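PDB 1ZZM: putative deoxyribonuclease yjjV from Escherichia coli, which is probably a metal-dependent hydrolase of the TatD family, acting on ester bonds with two divalent metal ions bound per subunit. Local coordinates for residues Gln26-Ala31 with Asn221-Ala226; Leu59-Gly64 with Ala90-Val95; Ile98-Phe103 with Arg111-Leu116; Lys140-Leu145 with Glu167-Leu172. All blocks are in the same frame, centred on the assembly; numbering follows the deposited sequence.

Contact 1 (Gln26-Ala31 with Asn221-Ala226); sequences QRAAQA and NRPEQA
The guanidinium groups of Arg27 and Arg222 lie flat on one another, planes 6° apart and centres 3.6 Å apart, although their side chains cross at about a right angle. Arg222 NE sits over the centre of one Arg27 face, 3.3 Å from Arg27 CZ. A water at the edge of the Arg27 plane accepts from Arg27 NE. At the edge of the Arg222 group is the carboxylate of Glu224, whose OE2 takes a salt-bridged hydrogen bond from Arg222 NE, 2.8 Å long and within 8° of the guanidinium plane. Glu224 OE2 is also 3.3 Å from Arg27 NE but well out of the Arg27 guanidinium plane, so this second salt bridge rests on charge alone; the water, donating to OE2, supplies the directed link. Glu224 CG stands between the backbone N and carbonyl carbon (chi1 50°), and a bend at chi2 turns the carboxylate toward the arginines. Nearer the backbone, Glu224 CB meets Ala31 CB at 3.6 Å, and Ala28 packs on Pro223. This joins helix 21-30 to the turn before helix 226-236, with Ala28 and Pro223 both against Ile36 of strand 33-39. In this salt-bridge network, one carboxylate serving two stacked cations probably offsets their charge.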
loop_
_atom_site.group_PDB
_atom_site.type_symbol
_atom_site.label_atom_id
_atom_site.label_comp_id
_atom_site.label_asym_id
_atom_site.label_seq_id
_atom_site.Cartn_x
_atom_site.Cartn_y
_atom_site.Cartn_z
ATOM N N GLN A 26 6.070 2.055 -19.159
ATOM C CA GLN A 26 6.601 3.261 -19.820
ATOM C C GLN A 26 5.729 4.477 -19.494
ATOM O O GLN A 26 6.243 5.571 -19.267
ATOM C CB GLN A 26 6.684 3.101 -21.352
ATOM C CG GLN A 26 7.462 1.870 -21.835
ATOM C CD GLN A 26 7.220 1.548 -23.319
ATOM O OE1 GLN A 26 6.140 1.821 -23.860
ATOM N NE2 GLN A 26 8.217 0.941 -23.971
ATOM N N ARG A 27 4.411 4.295 -19.467
ATOM C CA ARG A 27 3.532 5.408 -19.139
ATOM C C ARG A 27 3.825 5.885 -17.709
ATOM O O ARG A 27 3.794 7.080 -17.435
ATOM C CB ARG A 27 2.061 5.005 -19.281
ATOM C CG ARG A 27 1.642 4.709 -20.727
ATOM C CD ARG A 27 0.258 4.070 -20.815
ATOM N NE ARG A 27 -0.847 4.952 -20.404
ATOM C CZ ARG A 27 -2.141 4.668 -20.600
ATOM N NH1 ARG A 27 -2.488 3.527 -21.188
ATOM N NH2 ARG A 27 -3.096 5.545 -20.257
ATOM N N ALA A 28 4.116 4.947 -16.816
ATOM C CA ALA A 28 4.434 5.271 -15.432
ATOM C C ALA A 28 5.762 6.002 -15.394
ATOM O O ALA A 28 5.892 7.064 -14.777
ATOM C CB ALA A 28 4.522 3.989 -14.568
ATOM N N ALA A 29 6.752 5.452 -16.080
ATOM C CA ALA A 29 8.072 6.081 -16.049
ATOM C C ALA A 29 8.069 7.505 -16.600
ATOM O O ALA A 29 8.648 8.406 -16.001
ATOM C CB ALA A 29 9.058 5.249 -16.816
ATOM N N GLN A 30 7.451 7.710 -17.754
ATOM C CA GLN A 30 7.446 9.048 -18.310
ATOM C C GLN A 30 6.803 10.056 -17.353
ATOM O O GLN A 30 7.121 11.239 -17.419
ATOM C CB GLN A 30 6.750 9.083 -19.670
ATOM C CG GLN A 30 5.314 8.598 -19.698
ATOM C CD GLN A 30 4.633 8.941 -21.026
ATOM O OE1 GLN A 30 5.317 9.206 -22.029
ATOM N NE2 GLN A 30 3.285 8.932 -21.042
ATOM N N ALA A 31 5.918 9.594 -16.473
ATOM C CA ALA A 31 5.281 10.492 -15.502
ATOM C C ALA A 31 6.187 10.693 -14.301
ATOM O O ALA A 31 5.864 11.470 -13.367
ATOM C CB ALA A 31 3.956 9.910 -15.029
ATOM N N ASN A 221 -7.833 3.384 -12.672
ATOM C CA ASN A 221 -6.785 4.255 -12.172
ATOM C C ASN A 221 -5.496 3.603 -12.697
ATOM O O ASN A 221 -5.468 2.416 -12.991
ATOM C CB ASN A 221 -6.788 4.256 -10.628
ATOM C CG ASN A 221 -5.992 5.409 -10.048
ATOM O OD1 ASN A 221 -5.589 6.303 -10.767
ATOM N ND2 ASN A 221 -5.792 5.406 -8.725
ATOM N N ARG A 222 -4.430 4.376 -12.812
ATOM C CA ARG A 222 -3.166 3.863 -13.329
ATOM C C ARG A 222 -2.045 4.447 -12.469
ATOM O O ARG A 222 -2.187 5.530 -11.910
ATOM C CB ARG A 222 -3.000 4.288 -14.804
ATOM C CG ARG A 222 -4.116 3.802 -15.721
ATOM C CD ARG A 222 -3.739 4.078 -17.193
ATOM N NE ARG A 222 -2.519 3.380 -17.582
ATOM C CZ ARG A 222 -2.484 2.155 -18.097
ATOM N NH1 ARG A 222 -3.607 1.502 -18.307
ATOM N NH2 ARG A 222 -1.319 1.566 -18.376
ATOM N N PRO A 223 -0.913 3.737 -12.352
ATOM C CA PRO A 223 0.188 4.243 -11.517
ATOM C C PRO A 223 0.750 5.608 -11.869
ATOM O O PRO A 223 1.233 6.308 -10.979
ATOM C CB PRO A 223 1.228 3.107 -11.574
ATOM C CG PRO A 223 0.948 2.480 -12.942
ATOM C CD PRO A 223 -0.562 2.459 -12.998
ATOM N N GLU A 224 0.665 6.027 -13.135
ATOM C CA GLU A 224 1.184 7.347 -13.473
ATOM C C GLU A 224 0.394 8.430 -12.738
ATOM O O GLU A 224 0.861 9.556 -12.619
ATOM C CB GLU A 224 1.141 7.613 -15.002
ATOM C CG GLU A 224 -0.192 7.325 -15.631
ATOM C CD GLU A 224 -0.315 5.887 -16.082
ATOM O OE1 GLU A 224 0.209 4.983 -15.389
ATOM O OE2 GLU A 224 -0.938 5.643 -17.133
ATOM N N GLN A 225 -0.798 8.091 -12.251
ATOM C CA GLN A 225 -1.615 9.060 -11.542
ATOM C C GLN A 225 -0.966 9.430 -10.214
ATOM O O GLN A 225 -1.401 10.368 -9.568
ATOM C CB GLN A 225 -3.046 8.525 -11.333
ATOM C CG GLN A 225 -3.884 8.453 -12.644
ATOM C CD GLN A 225 -4.301 9.828 -13.103
ATOM O OE1 GLN A 225 -3.459 10.667 -13.422
ATOM N NE2 GLN A 225 -5.607 10.082 -13.108
ATOM N N ALA A 226 0.083 8.710 -9.814
ATOM C CA ALA A 226 0.761 9.067 -8.577
ATOM C C ALA A 226 1.329 10.486 -8.719
ATOM O O ALA A 226 1.402 11.228 -7.741
ATOM C CB ALA A 226 1.892 8.078 -8.264
HETATM O O HOH W 1 -0.972 7.531 -19.194
#

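Contact 2 (Leu59-Gly64 with Ala90-Val95); sequences LYAALG and AKVVAV
Strand 59-63 and residues 91-95 pair in parallel at a seam of the TIM-type barrel, where the second chain turns a corner at Ala94 before running on as strand 95-101. The evidence for the pairing is a short bond ladder: Ala61 N donates to Lys91 O at 2.9 Å, almost straight at 177°, and Val93 N donates to Ala61 O at 2.7 Å. At the corner the ladder slackens: Leu63 N reaches Ala94 O only weakly, at 3.3 Å. Ala61 and Val92 face helix 46-55, their CB and CG2 4.2 Å apart, whereas Ala62 meets Ala94 on the other face of the sheet.

At the start of the ladder Lys91 lies across the Tyr60 ring. Its CE is 3.8 Å from the ring centroid and 13° off the normal, a CH-pi contact, and NZ is over the same face at 4.8 Å, within cation-pi range. The bend at chi3 (83°) carries Lys91 NZ on to Leu59 O, 3.0 Å away; Ala53 O and Gln57 O also accept from it. Val93 CG1 adds an oblique contact to Tyr60 CD1. With a leucine in place of Lys91, these three carbonyls would probably lose their shared ammonium donor and the ring its cation. Ala94 N, buried at the corner, has no hydrogen-bonding partner in the model. The ammonium, gripped by three carbonyls and lying over an aromatic face, is therefore likely to stay protonated and to tie the strand's beginning to the end of helix 46-55.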
loop_
_atom_site.group_PDB
_atom_site.type_symbol
_atom_site.label_atom_id
_atom_site.label_comp_id
_atom_site.label_asym_id
_atom_site.label_seq_id
_atom_site.Cartn_x
_atom_site.Cartn_y
_atom_site.Cartn_z
ATOM N N LEU A 59 9.549 -3.232 -10.676
ATOM C CA LEU A 59 8.529 -3.768 -9.803
ATOM C C LEU A 59 9.023 -4.545 -8.591
ATOM O O LEU A 59 9.901 -5.383 -8.670
ATOM C CB LEU A 59 7.577 -4.657 -10.624
ATOM C CG LEU A 59 6.946 -4.025 -11.858
ATOM C CD1 LEU A 59 6.147 -5.114 -12.640
ATOM C CD2 LEU A 59 5.993 -2.892 -11.397
ATOM N N TYR A 60 8.422 -4.248 -7.457
ATOM C CA TYR A 60 8.794 -4.918 -6.231
ATOM C C TYR A 60 7.513 -5.543 -5.754
ATOM O O TYR A 60 6.403 -5.104 -6.155
ATOM C CB TYR A 60 9.315 -3.897 -5.235
ATOM C CG TYR A 60 10.732 -3.467 -5.548
ATOM C CD1 TYR A 60 11.807 -3.994 -4.826
ATOM C CD2 TYR A 60 11.007 -2.572 -6.589
ATOM C CE1 TYR A 60 13.125 -3.655 -5.125
ATOM C CE2 TYR A 60 12.332 -2.219 -6.899
ATOM C CZ TYR A 60 13.385 -2.772 -6.159
ATOM O OH TYR A 60 14.700 -2.467 -6.445
ATOM N N ALA A 61 7.632 -6.519 -4.872
ATOM C CA ALA A 61 6.426 -7.219 -4.433
ATOM C C ALA A 61 6.222 -7.339 -2.929
ATOM O O ALA A 61 7.162 -7.166 -2.152
ATOM C CB ALA A 61 6.462 -8.626 -5.034
ATOM N N ALA A 62 4.967 -7.634 -2.553
ATOM C CA ALA A 62 4.580 -7.941 -1.189
ATOM C C ALA A 62 3.644 -9.159 -1.377
ATOM O O ALA A 62 2.911 -9.240 -2.388
ATOM C CB ALA A 62 3.837 -6.780 -0.540
ATOM N N LEU A 63 3.712 -10.116 -0.450
ATOM C CA LEU A 63 2.882 -11.316 -0.486
ATOM C C LEU A 63 2.057 -11.312 0.789
ATOM O O LEU A 63 2.550 -11.008 1.895
ATOM C CB LEU A 63 3.739 -12.589 -0.513
ATOM C CG LEU A 63 4.715 -12.719 -1.679
ATOM C CD1 LEU A 63 5.495 -14.036 -1.528
ATOM C CD2 LEU A 63 3.926 -12.674 -3.001
ATOM N N GLY A 64 0.784 -11.653 0.634
ATOM C CA GLY A 64 -0.099 -11.639 1.765
ATOM C C GLY A 64 -1.496 -11.944 1.272
ATOM O O GLY A 64 -1.752 -12.027 0.048
ATOM N N ALA A 90 13.396 -11.873 -2.406
ATOM C CA ALA A 90 14.328 -10.713 -2.459
ATOM C C ALA A 90 13.795 -9.352 -2.886
ATOM O O ALA A 90 14.123 -8.334 -2.249
ATOM C CB ALA A 90 15.489 -11.030 -3.288
ATOM N N LYS A 91 13.068 -9.300 -4.000
ATOM C CA LYS A 91 12.454 -8.039 -4.371
ATOM C C LYS A 91 11.106 -8.046 -3.670
ATOM O O LYS A 91 10.251 -7.198 -3.917
ATOM C CB LYS A 91 12.327 -7.886 -5.884
ATOM C CG LYS A 91 13.683 -7.463 -6.476
ATOM C CD LYS A 91 13.630 -7.266 -7.966
ATOM C CE LYS A 91 13.101 -5.888 -8.306
ATOM N NZ LYS A 91 12.609 -5.952 -9.720
ATOM N N VAL A 92 10.925 -9.026 -2.783
ATOM C CA VAL A 92 9.705 -9.071 -1.971
ATOM C C VAL A 92 10.101 -8.184 -0.801
ATOM O O VAL A 92 11.064 -8.479 -0.079
ATOM C CB VAL A 92 9.382 -10.492 -1.480
ATOM C CG1 VAL A 92 8.536 -10.441 -0.227
ATOM C CG2 VAL A 92 8.625 -11.235 -2.562
ATOM N N VAL A 93 9.365 -7.110 -0.587
ATOM C CA VAL A 93 9.768 -6.190 0.454
ATOM C C VAL A 93 8.854 -6.051 1.636
ATOM O O VAL A 93 9.163 -5.273 2.547
ATOM C CB VAL A 93 9.972 -4.767 -0.116
ATOM C CG1 VAL A 93 11.048 -4.798 -1.174
ATOM C CG2 VAL A 93 8.663 -4.227 -0.705
ATOM N N ALA A 94 7.737 -6.778 1.637
ATOM C CA ALA A 94 6.785 -6.647 2.726
ATOM C C ALA A 94 5.806 -7.808 2.689
ATOM O O ALA A 94 5.694 -8.492 1.668
ATOM C CB ALA A 94 5.979 -5.322 2.567
ATOM N N VAL A 95 5.112 -7.992 3.805
ATOM C CA VAL A 95 4.061 -8.986 3.933
ATOM C C VAL A 95 2.921 -8.062 3.608
ATOM O O VAL A 95 2.551 -7.121 4.336
ATOM C CB VAL A 95 3.937 -9.542 5.324
ATOM C CG1 VAL A 95 2.635 -10.364 5.459
ATOM C CG2 VAL A 95 5.147 -10.419 5.597
#

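Contact 3 (Ile98-Phe103 with Arg111-Leu116); sequences IGLDLF and RQQWLL
Leu100 and Leu116 cross at about a right angle inside a beta-alpha-beta unit of the TIM-type barrel, where helix 109-125 runs back along strand 95-101; the axes of segments 98-101 and 111-116 approach to 7.9 Å at 165°, nearly antiparallel. Leu100 CD2 touches Leu116 CD2 at 4.0 Å and also meets Gln113 CG. The other branch of Leu116, CD1, is 3.8 Å from Ile98 CG1, again with the chains crosswise; CG anti to the Leu116 backbone N (chi1 171°) sends CD1 to Ile98 and Gly99 and CD2 to Leu100.

Gln112 extends beyond CG and lays its amide alongside the Asp101 backbone. Asp101 N donates to Gln112 OE1 in the carbonyl plane, on a lone pair, and Gln112 NE2 returns a bond to Asp101 O, 2.8 Å long. Pro107 O takes another from NE2. A leucine at Gln112 would probably leave the Asp101 N and O without these mates and the end of the strand less firmly held. Asp101 OD2 is hydrogen-bonded to His133, a ligand of the second metal, and salt-bridged to Arg135, consistent with a second-shell place beside the metal site. Asp101 OD1 closes an Asx turn, accepting from Phe103 N at 2.9 Å nearly along the C-O axis.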
loop_
_atom_site.group_PDB
_atom_site.type_symbol
_atom_site.label_atom_id
_atom_site.label_comp_id
_atom_site.label_asym_id
_atom_site.label_seq_id
_atom_site.Cartn_x
_atom_site.Cartn_y
_atom_site.Cartn_z
ATOM N N ILE A 98 -2.535 -7.049 3.580
ATOM C CA ILE A 98 -3.249 -7.738 4.657
ATOM C C ILE A 98 -3.985 -6.604 5.364
ATOM O O ILE A 98 -3.706 -5.434 5.095
ATOM C CB ILE A 98 -2.307 -8.416 5.649
ATOM C CG1 ILE A 98 -1.491 -7.362 6.407
ATOM C CG2 ILE A 98 -1.397 -9.372 4.903
ATOM C CD1 ILE A 98 -0.414 -7.973 7.292
ATOM N N GLY A 99 -4.954 -6.944 6.215
ATOM C CA GLY A 99 -5.663 -5.902 6.914
ATOM C C GLY A 99 -7.092 -6.310 7.243
ATOM O O GLY A 99 -7.396 -7.494 7.384
ATOM N N LEU A 100 -7.933 -5.294 7.420
ATOM C CA LEU A 100 -9.319 -5.473 7.797
ATOM C C LEU A 100 -10.217 -4.597 6.946
ATOM O O LEU A 100 -9.801 -3.549 6.452
ATOM C CB LEU A 100 -9.514 -5.071 9.251
ATOM C CG LEU A 100 -8.527 -5.716 10.235
ATOM C CD1 LEU A 100 -8.604 -4.921 11.494
ATOM C CD2 LEU A 100 -8.830 -7.211 10.462
ATOM N N ASP A 101 -11.474 -4.996 6.812
ATOM C CA ASP A 101 -12.381 -4.202 5.977
ATOM C C ASP A 101 -13.798 -4.535 6.458
ATOM O O ASP A 101 -14.240 -5.678 6.310
ATOM C CB ASP A 101 -12.180 -4.649 4.531
ATOM C CG ASP A 101 -12.974 -3.828 3.536
ATOM O OD1 ASP A 101 -14.109 -3.465 3.867
ATOM O OD2 ASP A 101 -12.462 -3.551 2.419
ATOM N N LEU A 102 -14.519 -3.553 6.990
ATOM C CA LEU A 102 -15.855 -3.831 7.496
ATOM C C LEU A 102 -16.975 -3.618 6.500
ATOM O O LEU A 102 -18.134 -3.480 6.884
ATOM C CB LEU A 102 -16.136 -3.020 8.772
ATOM C CG LEU A 102 -15.606 -3.657 10.072
ATOM C CD1 LEU A 102 -15.829 -2.685 11.228
ATOM C CD2 LEU A 102 -16.286 -4.997 10.348
ATOM N N PHE A 103 -16.639 -3.600 5.222
ATOM C CA PHE A 103 -17.650 -3.415 4.202
ATOM C C PHE A 103 -18.381 -4.739 3.976
ATOM O O PHE A 103 -17.763 -5.810 3.991
ATOM C CB PHE A 103 -17.014 -2.988 2.883
ATOM C CG PHE A 103 -18.015 -2.521 1.881
ATOM C CD1 PHE A 103 -18.594 -1.260 2.007
ATOM C CD2 PHE A 103 -18.447 -3.363 0.860
ATOM C CE1 PHE A 103 -19.596 -0.846 1.128
ATOM C CE2 PHE A 103 -19.444 -2.963 -0.023
ATOM C CZ PHE A 103 -20.023 -1.700 0.111
ATOM N N ARG A 111 -12.907 -13.669 11.945
ATOM C CA ARG A 111 -11.960 -14.419 11.133
ATOM C C ARG A 111 -10.976 -13.458 10.459
ATOM O O ARG A 111 -9.816 -13.808 10.298
ATOM C CB ARG A 111 -12.633 -15.261 10.043
ATOM C CG ARG A 111 -11.586 -16.010 9.192
ATOM C CD ARG A 111 -12.162 -17.232 8.502
ATOM N NE ARG A 111 -11.223 -17.876 7.574
ATOM C CZ ARG A 111 -10.186 -18.630 7.927
ATOM N NH1 ARG A 111 -9.914 -18.852 9.211
ATOM N NH2 ARG A 111 -9.440 -19.212 6.990
ATOM N N GLN A 112 -11.426 -12.263 10.047
ATOM C CA GLN A 112 -10.475 -11.313 9.437
ATOM C C GLN A 112 -9.356 -11.007 10.415
ATOM O O GLN A 112 -8.174 -10.899 10.030
ATOM C CB GLN A 112 -11.132 -9.969 9.106
ATOM C CG GLN A 112 -12.060 -9.980 7.899
ATOM C CD GLN A 112 -12.416 -8.567 7.472
ATOM O OE1 GLN A 112 -11.570 -7.672 7.509
ATOM N NE2 GLN A 112 -13.667 -8.364 7.044
ATOM N N GLN A 113 -9.727 -10.797 11.678
ATOM C CA GLN A 113 -8.700 -10.472 12.677
ATOM C C GLN A 113 -7.768 -11.625 12.970
ATOM O O GLN A 113 -6.567 -11.419 13.202
ATOM C CB GLN A 113 -9.346 -9.989 13.959
ATOM C CG GLN A 113 -10.046 -8.660 13.713
ATOM C CD GLN A 113 -10.866 -8.214 14.881
ATOM O OE1 GLN A 113 -10.348 -7.604 15.815
ATOM N NE2 GLN A 113 -12.155 -8.536 14.853
ATOM N N TRP A 114 -8.296 -12.842 12.983
ATOM C CA TRP A 114 -7.395 -13.982 13.252
ATOM C C TRP A 114 -6.397 -14.068 12.097
ATOM O O TRP A 114 -5.180 -14.286 12.295
ATOM C CB TRP A 114 -8.199 -15.294 13.320
ATOM C CG TRP A 114 -7.334 -16.482 13.499
ATOM C CD1 TRP A 114 -6.808 -16.936 14.680
ATOM C CD2 TRP A 114 -6.863 -17.361 12.480
ATOM N NE1 TRP A 114 -6.036 -18.054 14.455
ATOM C CE2 TRP A 114 -6.050 -18.335 13.111
ATOM C CE3 TRP A 114 -7.046 -17.426 11.094
ATOM C CZ2 TRP A 114 -5.419 -19.364 12.399
ATOM C CZ3 TRP A 114 -6.421 -18.448 10.390
ATOM C CH2 TRP A 114 -5.615 -19.405 11.046
ATOM N N LEU A 115 -6.910 -13.903 10.882
ATOM C CA LEU A 115 -6.058 -14.006 9.700
ATOM C C LEU A 115 -5.011 -12.902 9.676
ATOM O O LEU A 115 -3.851 -13.135 9.311
ATOM C CB LEU A 115 -6.904 -13.968 8.416
ATOM C CG LEU A 115 -6.092 -14.068 7.119
ATOM C CD1 LEU A 115 -5.244 -15.322 7.159
ATOM C CD2 LEU A 115 -7.050 -14.133 5.906
ATOM N N LEU A 116 -5.410 -11.692 10.032
ATOM C CA LEU A 116 -4.437 -10.600 10.105
ATOM C C LEU A 116 -3.333 -10.940 11.116
ATOM O O LEU A 116 -2.153 -10.767 10.841
ATOM C CB LEU A 116 -5.120 -9.307 10.566
ATOM C CG LEU A 116 -4.212 -8.129 10.908
ATOM C CD1 LEU A 116 -3.507 -7.615 9.616
ATOM C CD2 LEU A 116 -5.028 -7.034 11.576
HETATM O O HOH W 2 -7.853 -10.284 7.341
#

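Contact 4 (Lys140-Leu145 with Glu167-Leu172); sequences KLAMHL and ERFVQL. With ZN (zinc ion), chain D.
Leu141 opens the contact by setting CD2 4.0 Å from Phe169 CZ, the two side chains crossing at about a right angle. Ala142 comes next, with its CB directed toward the neighbouring helix. That CB lies over one face of the Arg168 guanidinium, toward the rim, 3.3 Å from Arg168 NE, and also touches Phe169 CE1. Arg168 can reach there because its CG is anti to the backbone N (chi1 -176°) and the chain is extended as far as NE; beyond it, NH2 passes near Met143 N. The carbonyl O of Ala142 is met by Leu172 CD1 at 3.6 Å. Met143 places CE over the ring of His144, which turns from the contact and binds zinc through ND1 at 2.2 Å; Asp117 and His148 complete the protein ligands. Leu145 ends the segment with CD1 3.9 Å from Phe169 CE1 and CB against Leu172 CD1. Helices 138-148 and 163-171 are neighbours on the outside of the barrel; the axes of segments 140-145 and 167-171 come within 10.3 Å, 13° from parallel. No hydrogen bond crosses between the segments, so the fit depends on apolar side chains meeting, plus the Arg168 guanidinium over the Ala142 methyl.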
loop_
_atom_site.group_PDB
_atom_site.type_symbol
_atom_site.label_atom_id
_atom_site.label_comp_id
_atom_site.label_asym_id
_atom_site.label_seq_id
_atom_site.Cartn_x
_atom_site.Cartn_y
_atom_site.Cartn_z
ATOM N N LYS A 140 -9.670 -0.652 15.432
ATOM C CA LYS A 140 -9.371 -2.058 15.679
ATOM C C LYS A 140 -8.002 -2.422 15.146
ATOM O O LYS A 140 -7.235 -3.103 15.821
ATOM C CB LYS A 140 -10.436 -2.948 15.033
ATOM C CG LYS A 140 -11.700 -3.090 15.878
ATOM C CD LYS A 140 -11.376 -3.847 17.176
ATOM C CE LYS A 140 -12.623 -4.220 17.953
ATOM N NZ LYS A 140 -12.266 -4.799 19.289
ATOM N N LEU A 141 -7.676 -1.942 13.945
ATOM C CA LEU A 141 -6.375 -2.259 13.358
ATOM C C LEU A 141 -5.289 -1.703 14.265
ATOM O O LEU A 141 -4.326 -2.390 14.565
ATOM C CB LEU A 141 -6.251 -1.664 11.946
ATOM C CG LEU A 141 -4.856 -1.868 11.336
ATOM C CD1 LEU A 141 -4.562 -3.369 11.251
ATOM C CD2 LEU A 141 -4.783 -1.227 9.949
ATOM N N ALA A 142 -5.462 -0.466 14.723
ATOM C CA ALA A 142 -4.470 0.135 15.627
ATOM C C ALA A 142 -4.318 -0.683 16.924
ATOM O O ALA A 142 -3.210 -0.805 17.474
ATOM C CB ALA A 142 -4.865 1.573 15.976
ATOM N N MET A 143 -5.425 -1.220 17.427
ATOM C CA MET A 143 -5.373 -2.017 18.642
ATOM C C MET A 143 -4.446 -3.234 18.449
ATOM O O MET A 143 -3.615 -3.525 19.311
ATOM C CB MET A 143 -6.782 -2.483 19.023
ATOM C CG MET A 143 -6.836 -3.380 20.247
ATOM S SD MET A 143 -8.451 -4.278 20.282
ATOM C CE MET A 143 -8.220 -5.419 18.842
ATOM N N HIS A 144 -4.580 -3.920 17.308
ATOM C CA HIS A 144 -3.739 -5.084 16.990
ATOM C C HIS A 144 -2.284 -4.640 16.753
ATOM O O HIS A 144 -1.362 -5.276 17.252
ATOM C CB HIS A 144 -4.250 -5.833 15.723
ATOM C CG HIS A 144 -5.546 -6.581 15.927
ATOM N ND1 HIS A 144 -5.638 -7.726 16.686
ATOM C CD2 HIS A 144 -6.810 -6.303 15.524
ATOM C CE1 HIS A 144 -6.900 -8.118 16.753
ATOM N NE2 HIS A 144 -7.634 -7.267 16.058
ATOM N N LEU A 145 -2.067 -3.556 15.998
ATOM C CA LEU A 145 -0.671 -3.131 15.764
ATOM C C LEU A 145 0.036 -2.803 17.078
ATOM O O LEU A 145 1.216 -3.146 17.276
ATOM C CB LEU A 145 -0.605 -1.918 14.841
ATOM C CG LEU A 145 -1.300 -2.151 13.478
ATOM C CD1 LEU A 145 -1.281 -0.851 12.660
ATOM C CD2 LEU A 145 -0.623 -3.270 12.715
ATOM N N GLU A 167 -2.806 9.973 13.383
ATOM C CA GLU A 167 -1.761 10.212 14.379
ATOM C C GLU A 167 -1.501 8.973 15.224
ATOM O O GLU A 167 -0.359 8.686 15.555
ATOM C CB GLU A 167 -2.120 11.399 15.279
ATOM C CG GLU A 167 -2.282 12.707 14.513
ATOM C CD GLU A 167 -2.495 13.899 15.442
ATOM O OE1 GLU A 167 -3.182 13.736 16.473
ATOM O OE2 GLU A 167 -1.984 14.994 15.128
ATOM N N ARG A 168 -2.547 8.216 15.549
ATOM C CA ARG A 168 -2.336 6.993 16.326
ATOM C C ARG A 168 -1.471 6.005 15.547
ATOM O O ARG A 168 -0.629 5.335 16.119
ATOM C CB ARG A 168 -3.658 6.328 16.687
ATOM C CG ARG A 168 -3.506 5.099 17.594
ATOM C CD ARG A 168 -4.899 4.576 17.914
ATOM N NE ARG A 168 -4.931 3.397 18.768
ATOM C CZ ARG A 168 -6.049 2.742 19.068
ATOM N NH1 ARG A 168 -7.214 3.161 18.588
ATOM N NH2 ARG A 168 -6.005 1.652 19.824
ATOM N N PHE A 169 -1.686 5.905 14.238
ATOM C CA PHE A 169 -0.865 4.989 13.439
ATOM C C PHE A 169 0.584 5.505 13.400
ATOM O O PHE A 169 1.540 4.742 13.540
ATOM C CB PHE A 169 -1.390 4.917 12.003
ATOM C CG PHE A 169 -2.630 4.067 11.836
ATOM C CD1 PHE A 169 -2.727 2.807 12.443
ATOM C CD2 PHE A 169 -3.696 4.513 11.045
ATOM C CE1 PHE A 169 -3.852 2.023 12.261
ATOM C CE2 PHE A 169 -4.830 3.723 10.861
ATOM C CZ PHE A 169 -4.910 2.473 11.467
ATOM N N VAL A 170 0.736 6.809 13.216
ATOM C CA VAL A 170 2.068 7.413 13.135
ATOM C C VAL A 170 2.813 7.223 14.467
ATOM O O VAL A 170 4.023 6.934 14.484
ATOM C CB VAL A 170 1.943 8.928 12.797
ATOM C CG1 VAL A 170 3.305 9.625 12.866
ATOM C CG2 VAL A 170 1.380 9.079 11.388
ATOM N N GLN A 171 2.081 7.361 15.572
ATOM C CA GLN A 171 2.686 7.204 16.892
ATOM C C GLN A 171 3.075 5.743 17.159
ATOM O O GLN A 171 3.946 5.476 17.991
ATOM C CB GLN A 171 1.755 7.811 17.964
ATOM C CG GLN A 171 1.673 9.350 17.749
ATOM C CD GLN A 171 0.547 10.078 18.506
ATOM O OE1 GLN A 171 -0.397 9.464 19.031
ATOM N NE2 GLN A 171 0.634 11.416 18.529
ATOM N N LEU A 172 2.470 4.811 16.425
ATOM C CA LEU A 172 2.844 3.397 16.553
ATOM C C LEU A 172 4.013 3.088 15.592
ATOM O O LEU A 172 4.483 1.947 15.514
ATOM C CB LEU A 172 1.642 2.482 16.244
ATOM C CG LEU A 172 0.616 2.543 17.373
ATOM C CD1 LEU A 172 -0.656 1.743 16.980
ATOM C CD2 LEU A 172 1.263 1.964 18.624
HETATM ZN ZN ZN D . -4.143 -9.137 17.354
#

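Contacts 2, 3 and 4 follow one another along the chain, all inside the loop closed by contact 1, which lies across the chain's centre from contacts 3 and 4. Contact 2 touches contact 3, Gly64 CA to Ile98 CG2 at 4.1 Å. Between contacts 3 and 4, Gln113 OE1 is 2.7 Å from His144 NE2, a probable hydrogen bond that would help fix the ring of His144, a ligand of a third zinc separate from the paired metal site. That site is nearest to contact 3, the Asp101 side chain being about 3 Å from that of His133. Asp101, Phe103 and Gln112 also line the pocket of a bound polyether, probably from the crystallisation liquor. In contact 1, the Pro223 side chain is about 12 Å from a zinc ion.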